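Local coordinates for GTPase-activating protein BEM3 (Saccharomyces cerevisiae S288C, PDB 6FSF), which activates the GTPase activity of CDC42 and, less efficiently, RHO1, and is represented here by its tandem PX and PH domains, the protein binding phosphatidylinositol 3-phosphate, at residues A[8-13]-A[124-129]; A[20-25]-A[40-45]; A[64-69]-A[115-120]; A[207-212]-A[223-228]. All coordinates share one frame; numbering follows the deposited sequence.

Interaction 1: A[8-13]-A[124-129]; sequences PLFVQP and FISTDT
F10 and S126 carry most of this contact, joined by one hydrogen bond and by packing of the ring on the serine. The backbone N of F10 donates to S126 OG over 2.7 Å, with a nearly straight N-H...O angle of 171°. The same hydroxyl is hydrogen-bonded to the backbone O of A122, one turn back in the helix, so S126 ties the incoming N-terminal chain to the end of helix 115-125. With chi1 at -64°, OG stands beside the serine's own backbone N and anti to its carbonyl carbon, a position in which it meets the F10 amide. S126 CB also lies 3.3 Å from the carbonyl O of P8.

Contacts with the aromatic ring form the second group. S126 CA sits over one face of the F10 ring, 4.0 Å from its centroid and 17° off the normal, in a CH-pi contact displaced toward the rim. The side chain of T129 crosses F10 at an angle and brings OG1 to the ring edge, near its plane, 3.4 Å from CE2. Aliphatic packing is slighter: V11 CB touches I125 CD1 at 4.2 Å, the delta methyl reaching over at the end of the isoleucine chain.

Further along the chain, F51 of strand 49-55 meets the F10 ring edge-to-face. L9 turns from S126 to lie on L119, A122 and Q123, while I125 packs against F53 and F108; the loop ahead of strand 19-29 is thus laid across the C-terminal part of helix 115-125, close to the PX-domain sheet.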
loop_
_atom_site.group_PDB
_atom_site.type_symbol
_atom_site.label_atom_id
_atom_site.label_comp_id
_atom_site.label_asym_id
_atom_site.label_seq_id
_atom_site.Cartn_x
_atom_site.Cartn_y
_atom_site.Cartn_z
ATOM N N PRO A 8 15.866 -7.693 19.022
ATOM C CA PRO A 8 15.154 -6.659 19.791
ATOM C C PRO A 8 13.714 -6.472 19.337
ATOM O O PRO A 8 13.420 -6.385 18.143
ATOM C CB PRO A 8 15.983 -5.395 19.533
ATOM C CG PRO A 8 16.773 -5.692 18.297
ATOM C CD PRO A 8 17.094 -7.150 18.416
ATOM N N LEU A 9 12.815 -6.401 20.314
ATOM C CA LEU A 9 11.385 -6.272 20.071
ATOM C C LEU A 9 10.955 -4.820 20.237
ATOM O O LEU A 9 11.229 -4.200 21.270
ATOM C CB LEU A 9 10.586 -7.164 21.025
ATOM C CG LEU A 9 11.032 -8.620 21.163
ATOM C CD1 LEU A 9 10.137 -9.367 22.141
ATOM C CD2 LEU A 9 11.052 -9.323 19.813
ATOM N N PHE A 10 10.280 -4.282 19.217
ATOM C CA PHE A 10 9.771 -2.920 19.316
ATOM C C PHE A 10 8.531 -2.845 20.195
ATOM O O PHE A 10 8.329 -1.841 20.888
ATOM C CB PHE A 10 9.456 -2.361 17.927
ATOM C CG PHE A 10 10.672 -2.120 17.068
ATOM C CD1 PHE A 10 11.948 -2.321 17.567
ATOM C CD2 PHE A 10 10.534 -1.682 15.758
ATOM C CE1 PHE A 10 13.062 -2.101 16.776
ATOM C CE2 PHE A 10 11.642 -1.458 14.965
ATOM C CZ PHE A 10 12.908 -1.669 15.474
ATOM N N VAL A 11 7.701 -3.887 20.177
ATOM C CA VAL A 11 6.481 -3.949 20.976
ATOM C C VAL A 11 6.410 -5.330 21.613
ATOM O O VAL A 11 6.456 -6.344 20.907
ATOM C CB VAL A 11 5.217 -3.681 20.138
ATOM C CG1 VAL A 11 3.969 -3.864 20.988
ATOM C CG2 VAL A 11 5.253 -2.280 19.537
ATOM N N GLN A 12 6.305 -5.373 22.938
ATOM C CA GLN A 12 6.189 -6.648 23.631
ATOM C C GLN A 12 4.862 -7.317 23.273
ATOM O O GLN A 12 3.859 -6.629 23.051
ATOM C CB GLN A 12 6.286 -6.447 25.143
ATOM C CG GLN A 12 7.621 -5.888 25.609
ATOM C CD GLN A 12 8.769 -6.852 25.386
ATOM O OE1 GLN A 12 8.691 -8.024 25.755
ATOM N NE2 GLN A 12 9.841 -6.362 24.775
ATOM N N PRO A 13 4.826 -8.652 23.196
ATOM C CA PRO A 13 3.571 -9.326 22.820
ATOM C C PRO A 13 2.403 -9.001 23.736
ATOM O O PRO A 13 1.264 -8.892 23.264
ATOM C CB PRO A 13 3.947 -10.812 22.883
ATOM C CG PRO A 13 5.423 -10.836 22.651
ATOM C CD PRO A 13 5.952 -9.594 23.310
ATOM N N PHE A 124 8.445 -10.113 13.797
ATOM C CA PHE A 124 7.997 -9.759 12.454
ATOM C C PHE A 124 7.961 -8.245 12.266
ATOM O O PHE A 124 8.549 -7.713 11.319
ATOM C CB PHE A 124 6.622 -10.379 12.197
ATOM C CG PHE A 124 6.114 -10.204 10.797
ATOM C CD1 PHE A 124 6.578 -11.012 9.770
ATOM C CD2 PHE A 124 5.152 -9.250 10.510
ATOM C CE1 PHE A 124 6.105 -10.860 8.482
ATOM C CE2 PHE A 124 4.674 -9.093 9.222
ATOM C CZ PHE A 124 5.151 -9.900 8.207
ATOM N N ILE A 125 7.290 -7.530 13.178
ATOM C CA ILE A 125 7.150 -6.080 13.047
ATOM C C ILE A 125 8.376 -5.311 13.515
ATOM O O ILE A 125 8.420 -4.084 13.358
ATOM C CB ILE A 125 5.921 -5.566 13.821
ATOM C CG1 ILE A 125 6.138 -5.698 15.331
ATOM C CG2 ILE A 125 4.674 -6.327 13.406
ATOM C CD1 ILE A 125 4.996 -5.149 16.164
ATOM N N SER A 126 9.370 -5.990 14.086
ATOM C CA SER A 126 10.603 -5.353 14.531
ATOM C C SER A 126 11.723 -5.455 13.503
ATOM O O SER A 126 12.870 -5.114 13.814
ATOM C CB SER A 126 11.062 -5.961 15.860
ATOM O OG SER A 126 10.119 -5.713 16.887
ATOM N N THR A 127 11.422 -5.923 12.294
ATOM C CA THR A 127 12.400 -6.065 11.226
ATOM C C THR A 127 11.901 -5.339 9.984
ATOM O O THR A 127 10.727 -4.969 9.881
ATOM C CB THR A 127 12.674 -7.541 10.901
ATOM O OG1 THR A 127 11.431 -8.248 10.797
ATOM C CG2 THR A 127 13.530 -8.179 11.983
ATOM N N ASP A 128 12.819 -5.140 9.034
ATOM C CA ASP A 128 12.535 -4.423 7.788
ATOM C C ASP A 128 11.953 -3.039 8.066
ATOM O O ASP A 128 11.043 -2.574 7.375
ATOM C CB ASP A 128 11.607 -5.232 6.882
ATOM C CG ASP A 128 12.175 -6.587 6.528
ATOM O OD1 ASP A 128 13.033 -6.656 5.620
ATOM O OD2 ASP A 128 11.764 -7.589 7.155
ATOM N N THR A 129 12.490 -2.379 9.091
ATOM C CA THR A 129 11.990 -1.074 9.495
ATOM C C THR A 129 12.204 -0.047 8.391
ATOM O O THR A 129 13.230 -0.047 7.706
ATOM C CB THR A 129 12.687 -0.623 10.776
ATOM O OG1 THR A 129 12.697 -1.699 11.720
ATOM C CG2 THR A 129 11.967 0.568 11.389
#

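Interaction 2: A[20-25]-A[40-45]; sequences QIEVLS and AIIDRK
Q20 and R44 meet beside the Q20-I42 pair of the two strands. From Q20 CB, which lies 4.1 Å from the I42 carbonyl O, the chain runs outward to CG, and CG rests over one face of the R44 guanidinium, 3.5 Å from NH1. CD comes next, nearest R44 CD, and the tip OE1 ends against R44 CA and CD, 3.6 Å from each. Beyond CG the glutamine is extended (chi2 170°), whereas the arginine bends at chi2 and chi3; the two chains cross at about a right angle, yet the amide and guanidinium planes differ by only 10°. The glutamine's CG methylene, not its amide, lies on the guanidinium, and the amide rests on the arginine's aliphatic CA and CD. NH2 of the guanidinium is hydrogen-bonded to the G17 carbonyl O.

The backbones form the first antiparallel hairpin of the PX-domain sheet, strands 19-29 and 35-43. Q20 with I42 and E22 with A40 are hydrogen-bonded pairs, each with two N-H...O bonds, the shortest being Q20 N to I42 O at 2.7 Å. I21 and I41 make the non-hydrogen-bonded pair between them, where I21 CA approaches A40 O in a CA-H...O contact.

On the sheet face carrying these isoleucines, I21 CG2 touches I41 CD1 at 3.6 Å; I21 continues onto N101, Y104 and T105 of helix 90-107, and the buried I41 onto F51 and F53. The other face has I42 CD1 against E22 and, further along, L24 CD1 against A40 CB at 3.8 Å. There L24 and S25 both face L38, a classic beta bulge.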
loop_
_atom_site.group_PDB
_atom_site.type_symbol
_atom_site.label_atom_id
_atom_site.label_comp_id
_atom_site.label_asym_id
_atom_site.label_seq_id
_atom_site.Cartn_x
_atom_site.Cartn_y
_atom_site.Cartn_z
ATOM N N GLN A 20 -2.474 0.423 17.046
ATOM C CA GLN A 20 -3.284 0.296 15.847
ATOM C C GLN A 20 -2.363 0.106 14.651
ATOM O O GLN A 20 -1.217 0.564 14.656
ATOM C CB GLN A 20 -4.168 1.528 15.630
ATOM C CG GLN A 20 -4.953 1.972 16.847
ATOM C CD GLN A 20 -5.607 3.323 16.638
ATOM O OE1 GLN A 20 -5.404 4.250 17.421
ATOM N NE2 GLN A 20 -6.394 3.442 15.576
ATOM N N ILE A 21 -2.868 -0.575 13.627
ATOM C CA ILE A 21 -2.119 -0.784 12.395
ATOM C C ILE A 21 -2.842 -0.082 11.257
ATOM O O ILE A 21 -4.059 0.115 11.295
ATOM C CB ILE A 21 -1.919 -2.289 12.081
ATOM C CG1 ILE A 21 -3.236 -2.949 11.641
ATOM C CG2 ILE A 21 -1.338 -3.010 13.288
ATOM C CD1 ILE A 21 -3.389 -3.087 10.130
ATOM N N GLU A 22 -2.076 0.302 10.240
ATOM C CA GLU A 22 -2.641 0.868 9.018
ATOM C C GLU A 22 -1.755 0.452 7.856
ATOM O O GLU A 22 -0.601 0.878 7.773
ATOM C CB GLU A 22 -2.755 2.387 9.101
ATOM C CG GLU A 22 -3.454 3.003 7.895
ATOM C CD GLU A 22 -3.524 4.516 7.960
ATOM O OE1 GLU A 22 -3.032 5.094 8.955
ATOM O OE2 GLU A 22 -4.070 5.128 7.018
ATOM N N VAL A 23 -2.291 -0.392 6.979
ATOM C CA VAL A 23 -1.600 -0.750 5.746
ATOM C C VAL A 23 -1.645 0.468 4.829
ATOM O O VAL A 23 -2.719 0.869 4.371
ATOM C CB VAL A 23 -2.232 -1.978 5.081
ATOM C CG1 VAL A 23 -1.453 -2.377 3.840
ATOM C CG2 VAL A 23 -2.297 -3.135 6.067
ATOM N N LEU A 24 -0.486 1.071 4.577
ATOM C CA LEU A 24 -0.432 2.306 3.806
ATOM C C LEU A 24 -0.332 2.071 2.306
ATOM O O LEU A 24 -0.788 2.915 1.525
ATOM C CB LEU A 24 0.754 3.162 4.265
ATOM C CG LEU A 24 0.769 3.624 5.727
ATOM C CD1 LEU A 24 2.052 4.385 6.033
ATOM C CD2 LEU A 24 -0.450 4.477 6.045
ATOM N N SER A 25 0.245 0.947 1.886
ATOM C CA SER A 25 0.501 0.704 0.471
ATOM C C SER A 25 0.879 -0.754 0.263
ATOM O O SER A 25 1.391 -1.420 1.167
ATOM C CB SER A 25 1.617 1.608 -0.062
ATOM O OG SER A 25 1.958 1.258 -1.394
ATOM N N ALA A 40 2.093 0.672 8.845
ATOM C CA ALA A 40 2.377 1.633 9.899
ATOM C C ALA A 40 1.851 1.119 11.231
ATOM O O ALA A 40 0.737 0.595 11.311
ATOM C CB ALA A 40 1.756 2.993 9.577
ATOM N N ILE A 41 2.663 1.272 12.273
ATOM C CA ILE A 41 2.295 0.906 13.636
ATOM C C ILE A 41 2.088 2.191 14.424
ATOM O O ILE A 41 2.958 3.071 14.428
ATOM C CB ILE A 41 3.365 0.015 14.291
ATOM C CG1 ILE A 41 3.438 -1.336 13.579
ATOM C CG2 ILE A 41 3.061 -0.188 15.765
ATOM C CD1 ILE A 41 2.176 -2.159 13.707
ATOM N N ILE A 42 0.937 2.300 15.084
ATOM C CA ILE A 42 0.486 3.548 15.689
ATOM C C ILE A 42 0.139 3.295 17.150
ATOM O O ILE A 42 -0.554 2.323 17.471
ATOM C CB ILE A 42 -0.725 4.129 14.931
ATOM C CG1 ILE A 42 -0.294 4.614 13.546
ATOM C CG2 ILE A 42 -1.375 5.250 15.729
ATOM C CD1 ILE A 42 -1.312 4.347 12.456
ATOM N N ASP A 43 0.626 4.167 18.033
ATOM C CA ASP A 43 0.257 4.097 19.440
ATOM C C ASP A 43 -1.190 4.540 19.616
ATOM O O ASP A 43 -1.576 5.623 19.168
ATOM C CB ASP A 43 1.191 4.968 20.285
ATOM C CG ASP A 43 0.796 4.997 21.751
ATOM O OD1 ASP A 43 0.342 6.059 22.232
ATOM O OD2 ASP A 43 0.934 3.955 22.424
ATOM N N ARG A 44 -1.987 3.697 20.276
ATOM C CA ARG A 44 -3.428 3.930 20.362
ATOM C C ARG A 44 -3.749 5.233 21.086
ATOM O O ARG A 44 -4.518 6.061 20.585
ATOM C CB ARG A 44 -4.098 2.753 21.069
ATOM C CG ARG A 44 -5.597 2.906 21.267
ATOM C CD ARG A 44 -6.373 2.134 20.216
ATOM N NE ARG A 44 -6.069 0.707 20.272
ATOM C CZ ARG A 44 -6.580 -0.205 19.452
ATOM N NH1 ARG A 44 -7.428 0.153 18.497
ATOM N NH2 ARG A 44 -6.239 -1.480 19.586
ATOM N N LYS A 45 -3.167 5.431 22.273
ATOM C CA LYS A 45 -3.555 6.561 23.113
ATOM C C LYS A 45 -3.053 7.887 22.551
ATOM O O LYS A 45 -3.795 8.876 22.526
ATOM C CB LYS A 45 -3.040 6.347 24.536
ATOM C CG LYS A 45 -3.617 5.112 25.223
ATOM C CD LYS A 45 -4.572 5.501 26.341
ATOM C CE LYS A 45 -5.474 4.342 26.739
ATOM N NZ LYS A 45 -6.371 4.708 27.873
#

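Interaction 3: A[64-69]-A[115-120]; sequences DVYMKS and KNVGLK
Helix segments 64-69 and 115-120 run almost antiparallel, at 168°, with their axes 10.7 Å apart at closest approach, a separation bridged chiefly by the Y66 side chain. Its CG is anti to the backbone N (chi1 176°), which sends the ring across to the second helix. V117 CA lies at the ring edge, in its plane, 3.9 Å from CE2. K120 instead comes over a face: its CG stands 4.1 Å from the ring centroid and so makes a CH-pi contact, while its NZ is distant enough for at most a weak cation-pi attraction. At the end of the tyrosine, OH is 3.5 Å from N116 ND2, with ring and amide planes 70° apart. Without the ring, as with an alanine here, a gap is likely to open between the helices and the K120 methylenes to lose the surface they lie on. Deeper in, M67 CG meets V117 CG1 at 4.1 Å. Y66 also stacks with H70, and M67 continues onto Y103 and I107 of helix 90-107. The contact is plain antiparallel helix packing, joining helices 57-70 and 115-125 in the helical part of the PX domain, beside its beta-sheet.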
loop_
_atom_site.group_PDB
_atom_site.type_symbol
_atom_site.label_atom_id
_atom_site.label_comp_id
_atom_site.label_asym_id
_atom_site.label_seq_id
_atom_site.Cartn_x
_atom_site.Cartn_y
_atom_site.Cartn_z
ATOM N N ASP A 64 1.830 -16.053 8.296
ATOM C CA ASP A 64 0.499 -16.650 8.337
ATOM C C ASP A 64 0.579 -18.168 8.429
ATOM O O ASP A 64 -0.142 -18.786 9.220
ATOM C CB ASP A 64 -0.300 -16.228 7.104
ATOM C CG ASP A 64 -1.718 -16.766 7.116
ATOM O OD1 ASP A 64 -2.529 -16.276 7.927
ATOM O OD2 ASP A 64 -2.022 -17.668 6.311
ATOM N N VAL A 65 1.457 -18.787 7.635
ATOM C CA VAL A 65 1.619 -20.238 7.694
ATOM C C VAL A 65 2.064 -20.668 9.086
ATOM O O VAL A 65 1.578 -21.669 9.628
ATOM C CB VAL A 65 2.604 -20.713 6.609
ATOM C CG1 VAL A 65 3.015 -22.156 6.856
ATOM C CG2 VAL A 65 1.983 -20.571 5.226
ATOM N N TYR A 66 2.985 -19.914 9.691
ATOM C CA TYR A 66 3.444 -20.245 11.035
ATOM C C TYR A 66 2.297 -20.203 12.035
ATOM O O TYR A 66 2.227 -21.034 12.948
ATOM C CB TYR A 66 4.560 -19.289 11.462
ATOM C CG TYR A 66 5.038 -19.497 12.886
ATOM C CD1 TYR A 66 6.069 -20.382 13.171
ATOM C CD2 TYR A 66 4.459 -18.806 13.943
ATOM C CE1 TYR A 66 6.505 -20.575 14.470
ATOM C CE2 TYR A 66 4.886 -18.995 15.244
ATOM C CZ TYR A 66 5.911 -19.880 15.502
ATOM O OH TYR A 66 6.343 -20.070 16.796
ATOM N N MET A 67 1.382 -19.245 11.878
ATOM C CA MET A 67 0.321 -19.086 12.865
ATOM C C MET A 67 -0.733 -20.176 12.724
ATOM O O MET A 67 -1.200 -20.729 13.725
ATOM C CB MET A 67 -0.303 -17.697 12.749
ATOM C CG MET A 67 0.632 -16.587 13.205
ATOM S SD MET A 67 -0.133 -14.960 13.229
ATOM C CE MET A 67 -0.448 -14.722 11.484
ATOM N N LYS A 68 -1.114 -20.511 11.489
ATOM C CA LYS A 68 -2.091 -21.578 11.291
ATOM C C LYS A 68 -1.647 -22.871 11.963
ATOM O O LYS A 68 -2.476 -23.630 12.475
ATOM C CB LYS A 68 -2.323 -21.834 9.801
ATOM C CG LYS A 68 -2.542 -20.608 8.934
ATOM C CD LYS A 68 -3.926 -20.014 9.091
ATOM C CE LYS A 68 -4.223 -19.068 7.934
ATOM N NZ LYS A 68 -5.134 -17.959 8.324
ATOM N N SER A 69 -0.340 -23.128 11.985
ATOM C CA SER A 69 0.201 -24.399 12.450
ATOM C C SER A 69 0.450 -24.439 13.948
ATOM O O SER A 69 0.437 -25.526 14.534
ATOM C CB SER A 69 1.504 -24.714 11.709
ATOM O OG SER A 69 2.308 -23.551 11.588
ATOM N N LYS A 115 3.425 -18.157 23.940
ATOM C CA LYS A 115 4.654 -17.381 24.093
ATOM C C LYS A 115 5.520 -17.434 22.837
ATOM O O LYS A 115 6.120 -16.425 22.447
ATOM C CB LYS A 115 5.436 -17.880 25.305
ATOM C CG LYS A 115 4.684 -17.731 26.624
ATOM C CD LYS A 115 5.542 -18.202 27.787
ATOM C CE LYS A 115 4.796 -18.133 29.112
ATOM N NZ LYS A 115 4.369 -16.749 29.437
ATOM N N ASN A 116 5.595 -18.599 22.189
ATOM C CA ASN A 116 6.407 -18.715 20.979
ATOM C C ASN A 116 5.797 -17.931 19.819
ATOM O O ASN A 116 6.517 -17.263 19.065
ATOM C CB ASN A 116 6.578 -20.188 20.606
ATOM C CG ASN A 116 5.257 -20.931 20.547
ATOM O OD1 ASN A 116 4.359 -20.694 21.359
ATOM N ND2 ASN A 116 5.129 -21.831 19.583
ATOM N N VAL A 117 4.473 -17.988 19.666
ATOM C CA VAL A 117 3.826 -17.312 18.544
ATOM C C VAL A 117 3.868 -15.801 18.730
ATOM O O VAL A 117 4.106 -15.051 17.776
ATOM C CB VAL A 117 2.382 -17.818 18.377
ATOM C CG1 VAL A 117 1.744 -17.197 17.143
ATOM C CG2 VAL A 117 2.352 -19.337 18.301
ATOM N N GLY A 118 3.628 -15.330 19.954
ATOM C CA GLY A 118 3.670 -13.899 20.206
ATOM C C GLY A 118 5.034 -13.299 19.926
ATOM O O GLY A 118 5.138 -12.181 19.416
ATOM N N LEU A 119 6.097 -14.037 20.250
ATOM C CA LEU A 119 7.441 -13.555 19.956
ATOM C C LEU A 119 7.677 -13.468 18.454
ATOM O O LEU A 119 8.269 -12.496 17.968
ATOM C CB LEU A 119 8.479 -14.467 20.612
ATOM C CG LEU A 119 9.937 -14.233 20.210
ATOM C CD1 LEU A 119 10.460 -12.913 20.763
ATOM C CD2 LEU A 119 10.806 -15.395 20.661
ATOM N N LYS A 120 7.217 -14.473 17.704
ATOM C CA LYS A 120 7.401 -14.471 16.256
ATOM C C LYS A 120 6.722 -13.265 15.616
ATOM O O LYS A 120 7.283 -12.634 14.713
ATOM C CB LYS A 120 6.858 -15.772 15.664
ATOM C CG LYS A 120 7.342 -16.082 14.256
ATOM C CD LYS A 120 8.771 -16.605 14.267
ATOM C CE LYS A 120 9.226 -17.002 12.871
ATOM N NZ LYS A 120 10.584 -17.613 12.873
#

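Interaction 4: A[207-212]-A[223-228]; sequences FLITEH and YYICTE
F207 and I225 face each other in the antiparallel hairpin of strands 206-211 and 221-226, part of the PH-domain beta-sheet. The phenylalanine folds back over its partner strand: chi1 of 45° puts CG between its backbone N and carbonyl carbon, and the I225 carbonyl O lies over the centre of one face of the ring, 3.7 Å from the ring plane. The far rim of the ring then settles on the branch point of I225, CE2 being 3.6 Å from CB, with CZ against CG2. Beside it, I209 CD1 meets I225 CD1 at 3.7 Å, so I225 touches both F207, at CB and CG2, and I209, at CD1. This face continues onto L145 and L147 of strand 142-148. A serine in place of F207 would probably uncover the branch point of I225 and leave a hollow where the ring had packed.

Two hydrogen bonds link F207 with I225 and two link I209 with Y223, all 2.8 to 3.0 Å between backbone N and O. On the opposite face of the sheet L208 and Y224 lie side by side, pointing the same way. The tyrosine ring offers a flat surface to the leucine, whose CD1 sits over its centre, 3.9 Å from the centroid and 11° off the normal.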
loop_
_atom_site.group_PDB
_atom_site.type_symbol
_atom_site.label_atom_id
_atom_site.label_comp_id
_atom_site.label_asym_id
_atom_site.label_seq_id
_atom_site.Cartn_x
_atom_site.Cartn_y
_atom_site.Cartn_z
ATOM N N PHE A 207 -8.077 8.987 -12.883
ATOM C CA PHE A 207 -8.339 10.241 -13.570
ATOM C C PHE A 207 -7.470 10.299 -14.818
ATOM O O PHE A 207 -6.489 9.562 -14.951
ATOM C CB PHE A 207 -8.083 11.450 -12.663
ATOM C CG PHE A 207 -6.800 11.368 -11.886
ATOM C CD1 PHE A 207 -6.795 10.908 -10.578
ATOM C CD2 PHE A 207 -5.600 11.752 -12.460
ATOM C CE1 PHE A 207 -5.617 10.832 -9.860
ATOM C CE2 PHE A 207 -4.418 11.679 -11.747
ATOM C CZ PHE A 207 -4.428 11.218 -10.446
ATOM N N LEU A 208 -7.843 11.186 -15.737
ATOM C CA LEU A 208 -7.171 11.323 -17.022
ATOM C C LEU A 208 -6.534 12.699 -17.130
ATOM O O LEU A 208 -7.190 13.714 -16.872
ATOM C CB LEU A 208 -8.152 11.108 -18.180
ATOM C CG LEU A 208 -7.648 11.486 -19.575
ATOM C CD1 LEU A 208 -6.406 10.680 -19.925
ATOM C CD2 LEU A 208 -8.735 11.289 -20.620
ATOM N N ILE A 209 -5.263 12.730 -17.520
ATOM C CA ILE A 209 -4.537 13.967 -17.784
ATOM C C ILE A 209 -4.256 14.032 -19.280
ATOM O O ILE A 209 -3.549 13.174 -19.824
ATOM C CB ILE A 209 -3.237 14.051 -16.971
ATOM C CG1 ILE A 209 -3.537 13.941 -15.475
ATOM C CG2 ILE A 209 -2.506 15.347 -17.269
ATOM C CD1 ILE A 209 -2.323 14.131 -14.591
ATOM N N THR A 210 -4.812 15.044 -19.945
ATOM C CA THR A 210 -4.686 15.216 -21.392
ATOM C C THR A 210 -3.827 16.449 -21.658
ATOM O O THR A 210 -4.319 17.580 -21.610
ATOM C CB THR A 210 -6.057 15.347 -22.049
ATOM O OG1 THR A 210 -6.872 14.222 -21.693
ATOM C CG2 THR A 210 -5.915 15.393 -23.562
ATOM N N GLU A 211 -2.549 16.225 -21.962
ATOM C CA GLU A 211 -1.575 17.302 -22.101
ATOM C C GLU A 211 -1.525 17.782 -23.548
ATOM O O GLU A 211 -1.301 16.985 -24.465
ATOM C CB GLU A 211 -0.192 16.835 -21.648
ATOM C CG GLU A 211 0.833 17.951 -21.531
ATOM C CD GLU A 211 2.229 17.432 -21.249
ATOM O OE1 GLU A 211 2.637 16.445 -21.896
ATOM O OE2 GLU A 211 2.914 18.006 -20.376
ATOM N N HIS A 212 -1.720 19.083 -23.745
ATOM C CA HIS A 212 -1.668 19.673 -25.078
ATOM C C HIS A 212 -0.347 20.405 -25.304
ATOM O O HIS A 212 0.726 19.805 -25.235
ATOM C CB HIS A 212 -2.842 20.633 -25.287
ATOM C CG HIS A 212 -4.178 20.022 -25.009
ATOM N ND1 HIS A 212 -4.553 18.792 -25.508
ATOM C CD2 HIS A 212 -5.232 20.470 -24.287
ATOM C CE1 HIS A 212 -5.778 18.510 -25.103
ATOM N NE2 HIS A 212 -6.214 19.512 -24.361
ATOM N N TYR A 223 -2.734 10.495 -20.322
ATOM C CA TYR A 223 -2.180 9.592 -19.319
ATOM C C TYR A 223 -3.273 9.217 -18.328
ATOM O O TYR A 223 -3.910 10.095 -17.742
ATOM C CB TYR A 223 -0.997 10.220 -18.562
ATOM C CG TYR A 223 0.212 10.589 -19.412
ATOM C CD1 TYR A 223 0.251 10.319 -20.764
ATOM C CD2 TYR A 223 1.320 11.201 -18.850
ATOM C CE1 TYR A 223 1.337 10.660 -21.538
ATOM C CE2 TYR A 223 2.423 11.528 -19.620
ATOM C CZ TYR A 223 2.422 11.259 -20.965
ATOM O OH TYR A 223 3.504 11.589 -21.745
ATOM N N TYR A 224 -3.482 7.919 -18.133
ATOM C CA TYR A 224 -4.454 7.412 -17.170
ATOM C C TYR A 224 -3.722 7.048 -15.883
ATOM O O TYR A 224 -2.788 6.239 -15.902
ATOM C CB TYR A 224 -5.203 6.207 -17.737
ATOM C CG TYR A 224 -5.981 6.531 -18.993
ATOM C CD1 TYR A 224 -7.317 6.902 -18.931
ATOM C CD2 TYR A 224 -5.372 6.481 -20.242
ATOM C CE1 TYR A 224 -8.029 7.205 -20.078
ATOM C CE2 TYR A 224 -6.075 6.784 -21.392
ATOM C CZ TYR A 224 -7.404 7.145 -21.305
ATOM O OH TYR A 224 -8.109 7.446 -22.447
ATOM N N ILE A 225 -4.138 7.654 -14.772
ATOM C CA ILE A 225 -3.446 7.528 -13.497
ATOM C C ILE A 225 -4.456 7.147 -12.424
ATOM O O ILE A 225 -5.520 7.769 -12.317
ATOM C CB ILE A 225 -2.719 8.833 -13.118
ATOM C CG1 ILE A 225 -1.683 9.191 -14.186
ATOM C CG2 ILE A 225 -2.066 8.705 -11.752
ATOM C CD1 ILE A 225 -1.235 10.633 -14.143
ATOM N N CYS A 226 -4.122 6.134 -11.630
ATOM C CA CYS A 226 -4.958 5.685 -10.529
ATOM C C CYS A 226 -4.157 5.702 -9.234
ATOM O O CYS A 226 -2.945 5.469 -9.232
ATOM C CB CYS A 226 -5.504 4.275 -10.780
ATOM S SG CYS A 226 -6.559 4.121 -12.236
ATOM N N THR A 227 -4.844 5.989 -8.134
ATOM C CA THR A 227 -4.258 5.914 -6.806
ATOM C C THR A 227 -4.679 4.618 -6.124
ATOM O O THR A 227 -5.572 3.904 -6.582
ATOM C CB THR A 227 -4.669 7.122 -5.957
ATOM O OG1 THR A 227 -6.085 7.322 -6.050
ATOM C CG2 THR A 227 -3.948 8.379 -6.423
ATOM N N GLU A 228 -4.018 4.316 -5.006
ATOM C CA GLU A 228 -4.321 3.086 -4.285
ATOM C C GLU A 228 -5.624 3.183 -3.500
ATOM O O GLU A 228 -6.274 2.159 -3.263
ATOM C CB GLU A 228 -3.165 2.727 -3.351
ATOM C CG GLU A 228 -1.885 2.363 -4.081
ATOM C CD GLU A 228 -0.810 1.859 -3.145
ATOM O OE1 GLU A 228 0.109 2.637 -2.814
ATOM O OE2 GLU A 228 -0.892 0.683 -2.732
#

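Interactions 1, 2 and 3 belong to the PX part of the chain and interaction 4 to the PH part. Interactions 1 and 3 share helix 115-125 and touch: L9 CD2 lies 3.8 Å from L119 CD1, and P13 CG packs on the G118 carbonyl O. Interaction 2 is nested within the loop closed by interaction 1; their centres are about 14 Å apart, and F51 and F53 of strand 49-55 pack against residues of both. Across the two domains, the centres of interactions 2 and 4 are about 30 Å apart, yet the ends of their segments meet where S25 OG and E228 OE1, 2.7 Å apart, probably form a hydrogen bond.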